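Beta sliding clamp (Bartonella birtlesii LL-WM9, PDB 6DEG) probably encircles DNA as a ring-shaped head-to-tail homodimer and tethers DNA polymerases and other proteins to it, giving processive synthesis. Local coordinates at residues Asn47-Leu52 and Thr62-Val67; Val183-His188 and Gln260-Leu265; Leu330-Asn335 and Ser356-Pro361. All blocks are in the same frame, centred on the assembly; numbering follows the deposited sequence.

Contact 1: Asn47-Leu52 and Thr62-Val67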
# COMPACT_ATOMS: atom_id res chain seq x y z
N ASN B 47 -17.80 25.50 24.50
CA ASN B 47 -18.96 24.75 24.99
C ASN B 47 -18.70 23.25 25.07
O ASN B 47 -19.47 22.43 24.55
CB ASN B 47 -20.20 25.05 24.14
CG ASN B 47 -20.27 26.50 23.69
OD1 ASN B 47 -20.39 26.78 22.50
ND2 ASN B 47 -20.22 27.42 24.64
N GLY B 48 -17.60 22.88 25.73
CA GLY B 48 -17.33 21.49 26.07
C GLY B 48 -17.11 20.54 24.91
O GLY B 48 -17.15 19.32 25.12
N SER B 49 -16.88 21.04 23.70
CA SER B 49 -16.62 20.18 22.55
C SER B 49 -15.61 20.87 21.64
O SER B 49 -15.58 22.10 21.55
CB SER B 49 -17.91 19.87 21.78
OG SER B 49 -17.66 18.97 20.72
N VAL B 50 -14.79 20.07 20.98
CA VAL B 50 -13.76 20.57 20.07
C VAL B 50 -14.19 20.25 18.64
O VAL B 50 -14.49 19.10 18.32
CB VAL B 50 -12.39 19.96 20.36
CG1 VAL B 50 -11.49 20.07 19.15
CG2 VAL B 50 -11.75 20.65 21.56
N GLN B 51 -14.19 21.27 17.79
CA GLN B 51 -14.61 21.14 16.40
C GLN B 51 -13.43 21.42 15.49
O GLN B 51 -12.84 22.50 15.53
CB GLN B 51 -15.77 22.09 16.10
CG GLN B 51 -16.14 22.18 14.63
CD GLN B 51 -17.16 23.26 14.36
OE1 GLN B 51 -16.92 24.17 13.56
NE2 GLN B 51 -18.31 23.17 15.01
N LEU B 52 -13.08 20.43 14.66
CA LEU B 52 -12.10 20.58 13.61
C LEU B 52 -12.81 20.89 12.30
O LEU B 52 -13.88 20.34 12.03
CB LEU B 52 -11.26 19.31 13.46
CG LEU B 52 -10.84 18.66 14.78
CD1 LEU B 52 -10.48 17.20 14.57
CD2 LEU B 52 -9.67 19.42 15.38
N THR B 62 -16.53 19.26 9.07
CA THR B 62 -16.34 19.61 10.46
C THR B 62 -16.71 18.41 11.31
O THR B 62 -17.71 17.74 11.05
CB THR B 62 -17.17 20.83 10.89
OG1 THR B 62 -18.49 20.41 11.24
CG2 THR B 62 -17.24 21.86 9.78
N GLU B 63 -15.90 18.14 12.33
CA GLU B 63 -16.16 17.05 13.25
C GLU B 63 -15.89 17.52 14.68
O GLU B 63 -14.89 18.18 14.94
CB GLU B 63 -15.30 15.82 12.91
CG GLU B 63 -15.86 14.52 13.44
CD GLU B 63 -15.05 13.98 14.59
OE1 GLU B 63 -13.88 14.40 14.72
OE2 GLU B 63 -15.57 13.14 15.35
N SER B 64 -16.80 17.17 15.59
CA SER B 64 -16.74 17.61 16.97
C SER B 64 -16.75 16.42 17.92
O SER B 64 -17.51 15.47 17.73
CB SER B 64 -17.90 18.54 17.30
OG SER B 64 -18.06 19.54 16.31
N PHE B 65 -15.89 16.48 18.93
CA PHE B 65 -15.88 15.49 20.01
C PHE B 65 -15.81 16.21 21.35
O PHE B 65 -15.25 17.30 21.46
CB PHE B 65 -14.72 14.49 19.86
CG PHE B 65 -13.34 15.12 19.81
CD1 PHE B 65 -12.94 15.88 18.72
CD2 PHE B 65 -12.43 14.90 20.83
CE1 PHE B 65 -11.68 16.44 18.67
CE2 PHE B 65 -11.17 15.46 20.78
CZ PHE B 65 -10.80 16.23 19.70
N THR B 66 -16.41 15.59 22.36
CA THR B 66 -16.55 16.20 23.67
C THR B 66 -15.24 16.07 24.44
O THR B 66 -14.67 14.99 24.53
CB THR B 66 -17.67 15.52 24.46
OG1 THR B 66 -17.58 14.10 24.30
CG2 THR B 66 -19.03 15.99 23.97
N VAL B 67 -14.75 17.19 24.97
CA VAL B 67 -13.51 17.21 25.74
C VAL B 67 -13.68 18.12 26.95
O VAL B 67 -14.47 19.07 26.92
CB VAL B 67 -12.29 17.69 24.91
CG1 VAL B 67 -12.29 17.09 23.51
CG2 VAL B 67 -12.25 19.22 24.84
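Phe65 carries its CG in the crowded position between its own backbone N and carbonyl carbon (chi1 57°), which brings the ring alongside Val50 on the neighbouring strand. Val50 turns CG1 to the side opposite its backbone N, and this branch touches the ring, CG1 lying 3.7 Å from Phe65 CE1. Val50 CB sits over one face of the ring, and the two side chains run side by side in the same direction. The second branch, Val50 CG2, meets Val67 CG2 at 3.6 Å. Leu52 CD1 comes in obliquely at 4.3 Å from Phe65 CE1.

Backbone geometry identifies these strands as the two arms of an antiparallel beta hairpin in the N-terminal clamp domain: the short axes run at 160° to each other, with Val50-Phe65 and Leu52-Glu63 as hydrogen-bonded pairs. Helix 15-26 packs on the Val50/Phe65 face through Phe18 and Ser21, while Glu63 OE2 forms a salt bridge with Arg24 of that helix.

Phe65 O is gripped twice. Val50 N reaches it at 2.8 Å in a nearly straight bond (N-H...O angle 172°), and Ser49 OG adds a weak bond to this same Phe65 O at 3.0 Å. At the open end of the hairpin, Val67 N donates to Gly48 O at 3.2 Å, but from well above the carbonyl plane, unlike the flatter bonds between the paired strands. On the other face, Ser64 OG lies 3.4 Å from Gln51 CB.

Contact 2: Val183-His188 and Gln260-Leu265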
# COMPACT_ATOMS: atom_id res chain seq x y z
N VAL B 183 -28.81 8.90 -10.30
CA VAL B 183 -28.49 8.58 -11.69
C VAL B 183 -27.10 9.11 -12.01
O VAL B 183 -26.79 10.27 -11.75
CB VAL B 183 -29.52 9.18 -12.67
CG1 VAL B 183 -29.08 8.96 -14.11
CG2 VAL B 183 -30.90 8.59 -12.43
N ALA B 184 -26.25 8.24 -12.57
CA ALA B 184 -24.98 8.63 -13.16
C ALA B 184 -24.83 7.90 -14.48
O ALA B 184 -25.08 6.69 -14.55
CB ALA B 184 -23.79 8.31 -12.26
N THR B 185 -24.41 8.61 -15.52
CA THR B 185 -24.32 7.98 -16.83
C THR B 185 -23.19 8.59 -17.64
O THR B 185 -22.74 9.71 -17.39
CB THR B 185 -25.63 8.12 -17.62
OG1 THR B 185 -25.41 7.77 -18.99
CG2 THR B 185 -26.15 9.55 -17.55
N ASP B 186 -22.74 7.81 -18.62
CA ASP B 186 -21.67 8.19 -19.55
C ASP B 186 -22.25 7.89 -20.93
O ASP B 186 -22.11 6.78 -21.44
CB ASP B 186 -20.39 7.41 -19.27
CG ASP B 186 -19.32 7.62 -20.33
OD1 ASP B 186 -19.41 7.00 -21.40
OD2 ASP B 186 -18.38 8.41 -20.08
N GLY B 187 -22.91 8.89 -21.52
CA GLY B 187 -23.62 8.68 -22.77
C GLY B 187 -24.70 7.63 -22.60
O GLY B 187 -25.79 7.93 -22.12
N HIS B 188 -24.39 6.40 -22.98
CA HIS B 188 -25.32 5.29 -22.80
C HIS B 188 -25.00 4.44 -21.58
O HIS B 188 -25.92 3.90 -20.97
CB HIS B 188 -25.37 4.40 -24.05
CG HIS B 188 -26.73 3.85 -24.33
ND1 HIS B 188 -27.44 4.15 -25.47
CD2 HIS B 188 -27.52 3.04 -23.59
CE1 HIS B 188 -28.61 3.53 -25.43
NE2 HIS B 188 -28.69 2.85 -24.30
N GLN B 260 -33.85 8.79 -19.38
CA GLN B 260 -34.79 7.77 -19.84
C GLN B 260 -34.64 7.50 -21.32
O GLN B 260 -35.00 6.42 -21.80
CB GLN B 260 -36.23 8.20 -19.51
N ARG B 261 -34.07 8.46 -22.06
CA ARG B 261 -33.72 8.23 -23.46
C ARG B 261 -32.61 7.21 -23.58
O ARG B 261 -32.52 6.50 -24.59
CB ARG B 261 -33.30 9.55 -24.10
CG ARG B 261 -34.33 10.64 -23.94
CD ARG B 261 -35.07 10.84 -25.23
NE ARG B 261 -34.47 11.89 -26.04
CZ ARG B 261 -34.68 13.19 -25.86
NH1 ARG B 261 -35.42 13.62 -24.84
NH2 ARG B 261 -34.09 14.07 -26.66
N VAL B 262 -31.74 7.12 -22.57
CA VAL B 262 -30.56 6.27 -22.65
C VAL B 262 -30.87 4.82 -22.27
O VAL B 262 -30.18 3.90 -22.72
CB VAL B 262 -29.48 6.90 -21.75
CG1 VAL B 262 -28.46 5.88 -21.28
CG2 VAL B 262 -28.83 8.08 -22.46
N ILE B 263 -31.91 4.59 -21.50
CA ILE B 263 -32.24 3.23 -21.04
C ILE B 263 -32.95 2.48 -22.16
O ILE B 263 -33.91 3.02 -22.74
CB ILE B 263 -33.09 3.29 -19.78
CG1 ILE B 263 -32.33 4.06 -18.70
CG2 ILE B 263 -33.43 1.89 -19.30
CD1 ILE B 263 -33.04 4.11 -17.37
N PRO B 264 -32.52 1.27 -22.51
CA PRO B 264 -33.21 0.52 -23.57
C PRO B 264 -34.62 0.14 -23.17
O PRO B 264 -34.91 -0.19 -22.02
CB PRO B 264 -32.33 -0.73 -23.76
CG PRO B 264 -31.06 -0.44 -23.03
CD PRO B 264 -31.40 0.51 -21.94
N LEU B 265 -35.51 0.14 -24.17
CA LEU B 265 -36.93 -0.09 -23.94
C LEU B 265 -37.36 -1.52 -24.23
O LEU B 265 -37.98 -2.17 -23.38
CB LEU B 265 -37.76 0.88 -24.79
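His188 and Val262 lie antiparallel, each side chain passing the other's flank. The ring position deserves caution, because His188 NE2 is modelled implausibly close to Val262 O with a poor angle for bonding, and chi1 of His188 (-144°) departs from a staggered value. As modelled, Val262 CG1 lies over one face of the imidazole, 4.2 Å from the centroid of the His188 ring and 28° off its normal, a CH-pi geometry if the ring is placed correctly. On the same condition Pro264 approaches differently: Pro264 CG stands at the ring edge, near the ring plane, 4.2 Å from His188 NE2.

The other branch of Val262 packs on the backbone of Gly187. Val262 CG2 sits 3.1 Å from Gly187 O, while Val262 CG1 lies 4.3 Å from Thr185 OG1, a hydroxyl that is hydrogen-bonded to Arg189 O. Leu190 packs on Val262, and Val375 and Met377 border His188.

The turn after strand 178-186 thus meets the linker into the C-terminal domain at the protein surface. This junction is consistent with the hydrophobic cleft between central and C-terminal domains that, in bacterial beta clamps, receives the clamp-binding peptides of polymerases and other partners.

Contact 3: Leu330-Asn335 and Ser356-Pro361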
# COMPACT_ATOMS: atom_id res chain seq x y z
N LEU B 330 -26.79 -15.80 -28.77
CA LEU B 330 -26.17 -14.50 -28.99
C LEU B 330 -24.70 -14.58 -28.65
O LEU B 330 -24.28 -15.34 -27.77
CB LEU B 330 -26.85 -13.42 -28.14
CG LEU B 330 -26.41 -11.98 -28.38
CD1 LEU B 330 -26.51 -11.61 -29.86
CD2 LEU B 330 -27.24 -11.02 -27.54
N GLU B 331 -23.91 -13.80 -29.38
CA GLU B 331 -22.50 -13.59 -29.09
C GLU B 331 -22.30 -12.10 -28.91
O GLU B 331 -22.37 -11.34 -29.89
CB GLU B 331 -21.64 -14.14 -30.22
CG GLU B 331 -20.31 -14.72 -29.79
CD GLU B 331 -19.80 -15.75 -30.76
OE1 GLU B 331 -19.45 -15.37 -31.90
OE2 GLU B 331 -19.74 -16.94 -30.40
N ILE B 332 -22.07 -11.67 -27.67
CA ILE B 332 -21.95 -10.25 -27.35
C ILE B 332 -20.84 -10.09 -26.32
O ILE B 332 -20.59 -10.98 -25.50
CB ILE B 332 -23.29 -9.68 -26.84
CG1 ILE B 332 -23.21 -8.15 -26.67
CG2 ILE B 332 -23.70 -10.35 -25.54
CD1 ILE B 332 -24.54 -7.49 -26.38
N GLY B 333 -20.16 -8.95 -26.38
CA GLY B 333 -19.03 -8.68 -25.51
C GLY B 333 -19.19 -7.39 -24.73
O GLY B 333 -19.87 -6.47 -25.16
N PHE B 334 -18.53 -7.34 -23.57
CA PHE B 334 -18.55 -6.18 -22.70
C PHE B 334 -17.16 -5.96 -22.12
O PHE B 334 -16.24 -6.77 -22.33
CB PHE B 334 -19.58 -6.34 -21.57
CG PHE B 334 -20.99 -6.48 -22.07
CD1 PHE B 334 -21.64 -5.42 -22.66
CD2 PHE B 334 -21.66 -7.69 -21.94
CE1 PHE B 334 -22.94 -5.55 -23.12
CE2 PHE B 334 -22.95 -7.82 -22.40
CZ PHE B 334 -23.59 -6.75 -22.99
N ASN B 335 -16.99 -4.85 -21.41
CA ASN B 335 -15.75 -4.58 -20.70
C ASN B 335 -15.68 -5.41 -19.42
O ASN B 335 -16.68 -5.55 -18.70
CB ASN B 335 -15.62 -3.09 -20.37
CG ASN B 335 -14.22 -2.72 -19.87
OD1 ASN B 335 -14.02 -2.48 -18.68
ND2 ASN B 335 -13.26 -2.68 -20.79
N SER B 356 -30.44 -7.57 -26.72
CA SER B 356 -31.06 -7.58 -28.04
C SER B 356 -30.15 -8.32 -29.01
O SER B 356 -30.32 -9.53 -29.24
CB SER B 356 -31.35 -6.16 -28.52
OG SER B 356 -31.69 -6.14 -29.90
N ASP B 357 -29.19 -7.62 -29.60
CA ASP B 357 -28.14 -8.24 -30.41
C ASP B 357 -26.78 -7.82 -29.85
O ASP B 357 -26.68 -7.20 -28.79
CB ASP B 357 -28.31 -7.87 -31.89
CG ASP B 357 -28.60 -6.40 -32.10
OD1 ASP B 357 -28.66 -5.66 -31.10
OD2 ASP B 357 -28.76 -5.99 -33.27
N ALA B 358 -25.72 -8.17 -30.58
CA ALA B 358 -24.36 -7.87 -30.13
C ALA B 358 -24.05 -6.39 -30.10
O ALA B 358 -23.04 -6.00 -29.50
CB ALA B 358 -23.35 -8.59 -31.03
N VAL B 359 -24.89 -5.55 -30.70
CA VAL B 359 -24.61 -4.12 -30.81
C VAL B 359 -25.53 -3.27 -29.93
O VAL B 359 -25.22 -2.09 -29.70
CB VAL B 359 -24.69 -3.64 -32.28
CG1 VAL B 359 -23.91 -2.36 -32.47
CG2 VAL B 359 -24.16 -4.73 -33.20
N ALA B 360 -26.64 -3.83 -29.44
CA ALA B 360 -27.53 -2.97 -28.66
C ALA B 360 -27.16 -3.02 -27.19
O ALA B 360 -26.72 -4.06 -26.68
CB ALA B 360 -28.98 -3.41 -28.84
N PRO B 361 -27.32 -1.89 -26.49
CA PRO B 361 -26.96 -1.84 -25.07
C PRO B 361 -27.70 -2.89 -24.25
O PRO B 361 -28.84 -3.24 -24.53
CB PRO B 361 -27.36 -0.42 -24.65
CG PRO B 361 -27.33 0.36 -25.91
CD PRO B 361 -27.77 -0.58 -26.99
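Leu330 and Ile332 both direct their side chains at the loop 356-361, and in both the gamma carbon (Leu330 CG, Ile332 CG1) lies opposite the backbone N, which carries the chain to the loop. For Ile332 that torsion (chi1 -172°) is followed by an extended step to CD1 (chi2 171°), so the methyl ends 3.2 Å from Asp357 O. Part-way along that chain, Ile332 CG1 passes 3.6 Å from Ala358 O. The base of the side chain packs too, with Ile332 CB 4.3 Å from Ala358 CB.

Leu330 divides its two methyls between different parts of the loop. Leu330 CD1 lies 3.6 Å from Ala358 N, whereas Leu330 CD2 approaches the carbonyl of the residue two places earlier, 3.8 Å from Ser356 O. Ala358 CB in turn faces the end of the Glu331 carbonyl, 3.1 Å from Glu331 O. Glu331 itself points away from the loop, and its OE2 is hydrogen-bonded to Thr299. Leu355 also packs on Leu330, and Pro378 on Ile332.

The carboxylate of Asp357 bends back over its own loop (chi1 45°), where OD1 receives weak hydrogen bonds from Ser356 OG and, at 3.2 Å, from Ala360 N.

Strand 330-335 therefore meets this loop of the C-terminal domain, which links strands 350-355 and 362-365, by van der Waals packing of aliphatic groups against peptide atoms. The loop is also placed by those flanking strands and by Pro361 O, hydrogen-bonded to Asn267, but the direct contact between the two segments depends on apolar fit rather than on directed bonds.

In the fold
The three contacts follow one another along the chain. Contact 1 belongs to the N-terminal domain, contact 2 joins the central and C-terminal domains, and contact 3 is internal to the C-terminal domain. Contacts 2 and 3, with centres 16 Å apart, touch by packing: as modelled, His188 NE2 lies 3.3 Å from Pro361 CG, and Pro264 CG lies 3.9 Å from Pro361 O. Strand 372-376 packs on contact 2, and loop 356-361 of contact 3 leads into its neighbour, strand 362-365. These two contacts thus meet in the region where bacterial clamps bind partner peptides, with contact 1 far off across the chain's centre, 44 Å from contact 2 and 55 Å from contact 3 between centres.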